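Local coordinates for SAG family member (Sag19) (Eimeria tenella, PDB 6ZZB), which is a major surface antigen of the parasite, of unknown molecular function, with a disulfide-stabilised fold probably common to the Eimeria SAG family, at residues A101-C112 against T196-F207. Numbering follows the deposited sequence.
With SO4 (sulfate ion), chain C.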
loop_
_atom_site.group_PDB
_atom_site.type_symbol
_atom_site.label_atom_id
_atom_site.label_comp_id
_atom_site.label_asym_id
_atom_site.label_seq_id
_atom_site.Cartn_x
_atom_site.Cartn_y
_atom_site.Cartn_z
ATOM N N ALA A 101 2.392 9.885 -1.406
ATOM C CA ALA A 101 3.479 9.339 -2.257
ATOM C C ALA A 101 4.660 10.318 -2.265
ATOM O O ALA A 101 5.828 9.887 -2.134
ATOM C CB ALA A 101 2.962 9.062 -3.657
ATOM N N VAL A 102 4.372 11.593 -2.421
ATOM C CA VAL A 102 5.419 12.658 -2.414
ATOM C C VAL A 102 6.103 12.676 -1.041
ATOM O O VAL A 102 7.339 12.727 -0.959
ATOM C CB VAL A 102 4.829 14.013 -2.808
ATOM C CG1 VAL A 102 5.815 15.154 -2.509
ATOM C CG2 VAL A 102 4.385 13.998 -4.266
ATOM N N THR A 103 5.337 12.674 0.032
ATOM C CA THR A 103 5.900 12.681 1.395
ATOM C C THR A 103 6.881 11.528 1.563
ATOM O O THR A 103 7.948 11.686 2.200
ATOM C CB THR A 103 4.797 12.630 2.466
ATOM O OG1 THR A 103 3.995 13.806 2.304
ATOM C CG2 THR A 103 5.348 12.534 3.873
ATOM N N LEU A 104 6.539 10.337 1.090
ATOM C CA LEU A 104 7.350 9.118 1.229
ATOM C C LEU A 104 8.589 9.170 0.327
ATOM O O LEU A 104 9.634 8.638 0.757
ATOM C CB LEU A 104 6.498 7.891 0.900
ATOM C CG LEU A 104 5.370 7.601 1.893
ATOM C CD1 LEU A 104 4.510 6.471 1.382
ATOM C CD2 LEU A 104 5.898 7.247 3.274
ATOM N N ALA A 105 8.496 9.719 -0.878
ATOM C CA ALA A 105 9.639 9.726 -1.829
ATOM C C ALA A 105 10.709 10.712 -1.371
ATOM O O ALA A 105 11.911 10.381 -1.529
ATOM C CB ALA A 105 9.174 10.114 -3.200
ATOM N N GLY A 106 10.309 11.801 -0.757
ATOM C CA GLY A 106 11.201 12.884 -0.322
ATOM C C GLY A 106 10.792 14.213 -0.879
ATOM O O GLY A 106 10.026 14.282 -1.849
ATOM N N SER A 107 11.348 15.290 -0.326
ATOM C CA SER A 107 10.927 16.680 -0.632
ATOM C C SER A 107 11.820 17.306 -1.708
ATOM O O SER A 107 11.527 18.464 -2.055
ATOM C CB SER A 107 10.911 17.514 0.612
ATOM O OG SER A 107 9.813 17.159 1.437
ATOM N N ASN A 108 12.787 16.552 -2.213
ATOM C CA ASN A 108 13.696 17.041 -3.280
ATOM C C ASN A 108 13.666 16.049 -4.432
ATOM O O ASN A 108 14.248 14.960 -4.312
ATOM C CB ASN A 108 15.095 17.278 -2.728
ATOM C CG ASN A 108 16.023 17.936 -3.725
ATOM O OD1 ASN A 108 15.621 18.179 -4.862
ATOM N ND2 ASN A 108 17.244 18.215 -3.299
ATOM N N VAL A 109 13.062 16.516 -5.529
ATOM C CA VAL A 109 13.003 15.728 -6.792
ATOM C C VAL A 109 14.417 15.327 -7.259
ATOM O O VAL A 109 14.556 14.333 -7.963
ATOM C CB VAL A 109 12.206 16.517 -7.839
ATOM C CG1 VAL A 109 13.001 17.709 -8.388
ATOM C CG2 VAL A 109 11.731 15.649 -8.989
ATOM N N ASP A 110 15.455 16.067 -6.851
ATOM C CA ASP A 110 16.858 15.775 -7.249
ATOM C C ASP A 110 17.387 14.524 -6.553
ATOM O O ASP A 110 18.357 13.919 -7.050
ATOM C CB ASP A 110 17.786 16.973 -7.002
ATOM C CG ASP A 110 17.449 18.189 -7.844
ATOM O OD1 ASP A 110 16.728 18.041 -8.847
ATOM O OD2 ASP A 110 17.897 19.307 -7.474
ATOM N N THR A 111 16.800 14.094 -5.424
ATOM C CA THR A 111 17.343 12.961 -4.650
ATOM C C THR A 111 16.315 11.830 -4.423
ATOM O O THR A 111 16.712 10.675 -4.429
ATOM C CB THR A 111 17.902 13.406 -3.291
ATOM O OG1 THR A 111 16.823 13.851 -2.463
ATOM C CG2 THR A 111 18.921 14.517 -3.439
ATOM N N CYS A 112 15.051 12.182 -4.172
ATOM C CA CYS A 112 14.017 11.229 -3.673
ATOM C C CYS A 112 14.700 10.216 -2.760
ATOM O O CYS A 112 14.549 9.024 -2.920
ATOM C CB CYS A 112 13.260 10.554 -4.811
ATOM S SG CYS A 112 12.243 11.742 -5.696
ATOM N N THR A 196 4.739 8.904 -7.404
ATOM C CA THR A 196 5.620 9.962 -7.934
ATOM C C THR A 196 6.087 9.588 -9.335
ATOM O O THR A 196 6.233 8.411 -9.662
ATOM C CB THR A 196 6.780 10.245 -6.986
ATOM O OG1 THR A 196 7.620 9.107 -6.865
ATOM C CG2 THR A 196 6.299 10.691 -5.622
ATOM N N LYS A 197 6.296 10.620 -10.159
ATOM C CA LYS A 197 6.519 10.380 -11.601
ATOM C C LYS A 197 7.852 10.945 -12.081
ATOM O O LYS A 197 8.249 10.571 -13.186
ATOM C CB LYS A 197 5.377 10.981 -12.423
ATOM C CG LYS A 197 5.240 12.494 -12.363
ATOM C CD LYS A 197 4.100 13.052 -13.203
ATOM C CE LYS A 197 3.794 14.480 -12.824
ATOM N NZ LYS A 197 2.619 15.002 -13.554
ATOM N N ASP A 198 8.540 11.772 -11.303
ATOM C CA ASP A 198 9.617 12.612 -11.887
ATOM C C ASP A 198 10.858 12.641 -10.991
ATOM O O ASP A 198 11.749 13.474 -11.262
ATOM C CB ASP A 198 9.084 14.001 -12.203
ATOM C CG ASP A 198 8.634 14.791 -11.001
ATOM O OD1 ASP A 198 8.574 14.187 -9.890
ATOM O OD2 ASP A 198 8.337 15.992 -11.159
ATOM N N CYS A 199 11.000 11.764 -10.001
ATOM C CA CYS A 199 12.285 11.661 -9.261
ATOM C C CYS A 199 13.448 11.571 -10.259
ATOM O O CYS A 199 13.401 10.773 -11.215
ATOM C CB CYS A 199 12.305 10.438 -8.362
ATOM S SG CYS A 199 11.164 10.597 -6.956
ATOM N N LYS A 200 14.486 12.356 -10.014
ATOM C CA LYS A 200 15.695 12.380 -10.893
ATOM C C LYS A 200 16.784 11.455 -10.382
ATOM O O LYS A 200 17.797 11.273 -11.085
ATOM C CB LYS A 200 16.227 13.806 -10.974
ATOM C CG LYS A 200 15.271 14.787 -11.593
ATOM C CD LYS A 200 15.890 16.159 -11.694
ATOM C CE LYS A 200 14.935 17.214 -12.181
ATOM N NZ LYS A 200 14.474 16.907 -13.555
ATOM N N ALA A 201 16.633 10.917 -9.180
ATOM C CA ALA A 201 17.522 9.954 -8.525
ATOM C C ALA A 201 16.674 9.214 -7.493
ATOM O O ALA A 201 15.485 9.587 -7.349
ATOM C CB ALA A 201 18.666 10.664 -7.858
ATOM N N GLY A 202 17.261 8.252 -6.807
ATOM C CA GLY A 202 16.538 7.489 -5.777
ATOM C C GLY A 202 15.376 6.703 -6.361
ATOM O O GLY A 202 15.402 6.256 -7.525
ATOM N N HIS A 203 14.364 6.443 -5.526
ATOM C CA HIS A 203 13.188 5.643 -5.917
ATOM C C HIS A 203 11.961 6.542 -5.897
ATOM O O HIS A 203 11.708 7.234 -4.907
ATOM C CB HIS A 203 13.012 4.445 -4.983
ATOM C CG HIS A 203 13.939 3.304 -5.272
ATOM N ND1 HIS A 203 15.311 3.416 -5.188
ATOM C CD2 HIS A 203 13.677 2.059 -5.686
ATOM C CE1 HIS A 203 15.844 2.253 -5.503
ATOM N NE2 HIS A 203 14.881 1.406 -5.813
ATOM N N ASP A 204 11.198 6.476 -6.969
ATOM C CA ASP A 204 9.780 6.895 -6.932
ATOM C C ASP A 204 9.034 5.962 -5.972
ATOM O O ASP A 204 9.493 4.856 -5.660
ATOM C CB ASP A 204 9.167 6.886 -8.326
ATOM C CG ASP A 204 9.655 8.002 -9.220
ATOM O OD1 ASP A 204 9.393 9.161 -8.917
ATOM O OD2 ASP A 204 10.331 7.657 -10.258
ATOM N N VAL A 205 7.859 6.405 -5.571
ATOM C CA VAL A 205 6.998 5.626 -4.642
ATOM C C VAL A 205 5.579 5.539 -5.205
ATOM O O VAL A 205 4.990 6.575 -5.535
ATOM C CB VAL A 205 6.966 6.236 -3.235
ATOM C CG1 VAL A 205 6.040 5.488 -2.294
ATOM C CG2 VAL A 205 8.378 6.247 -2.649
ATOM N N LEU A 206 5.031 4.332 -5.226
ATOM C CA LEU A 206 3.590 4.054 -5.377
ATOM C C LEU A 206 2.998 3.882 -4.001
ATOM O O LEU A 206 3.505 3.049 -3.215
ATOM C CB LEU A 206 3.405 2.796 -6.213
ATOM C CG LEU A 206 1.986 2.227 -6.258
ATOM C CD1 LEU A 206 1.028 3.167 -6.954
ATOM C CD2 LEU A 206 1.995 0.892 -6.962
ATOM N N PHE A 207 1.924 4.602 -3.727
ATOM C CA PHE A 207 1.159 4.472 -2.477
ATOM C C PHE A 207 -0.289 4.237 -2.831
ATOM O O PHE A 207 -0.851 5.021 -3.604
ATOM C CB PHE A 207 1.296 5.721 -1.623
ATOM C CG PHE A 207 0.545 5.648 -0.327
ATOM C CD1 PHE A 207 1.023 4.822 0.673
ATOM C CD2 PHE A 207 -0.613 6.379 -0.097
ATOM C CE1 PHE A 207 0.342 4.726 1.880
ATOM C CE2 PHE A 207 -1.300 6.234 1.100
ATOM C CZ PHE A 207 -0.807 5.430 2.075
HETATM S S SO4 C . 18.280 4.643 -3.431
HETATM O O1 SO4 C . 17.894 5.651 -2.465
HETATM O O2 SO4 C . 18.263 3.344 -2.794
HETATM O O3 SO4 C . 19.611 4.929 -3.918
HETATM O O4 SO4 C . 17.359 4.645 -4.545
HETATM O O HOH W 1 15.296 6.386 -2.579
#
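L104 reaches the F207 ring obliquely, its CD1 3.9 Å from F207 CD1, and the two side chains cross at about a right angle; the F207 side chain also packs on V127 of strand 126-131. The other ring, that of H203, receives a sulfate oxygen at its edge, near the ring plane; the hydrogen bond from ND1 to O4 is bent and, at 2.5 Å, doubtfully short. A water joins the sulfate to H203 N and C112 O. The D204 carboxylate takes T196 OG1 on the anti lone pair of OD1 and C199 N on the syn side, 16° out of plane. T196 OG1 in turn accepts V205 N, which fixes its rotation and leaves CG2 turned to the helix, 3.8 Å from A105 CB. V205 CG2 lies 3.8 Å from A105 CA. Past the helix, K200 N donates to V109 O at 2.8 Å and 168°, nearly straight. V109 holds CG1 between its backbone N and carbonyl carbon, which swings CG2 onto D198 O at 3.1 Å; D198 OD1 is held by Q45 N. Next to K200, C199 SG forms a disulfide with C112 SG, chi3 -85°, close to the relaxed right angle. Apolar packing thus joins helix 97-105 to strands 190-196 and 203-211, while one disulfide and one hydrogen bond join the following loop to the turn between them; the sulfate, probably from the crystallisation liquor, is no evidence of a natural ligand.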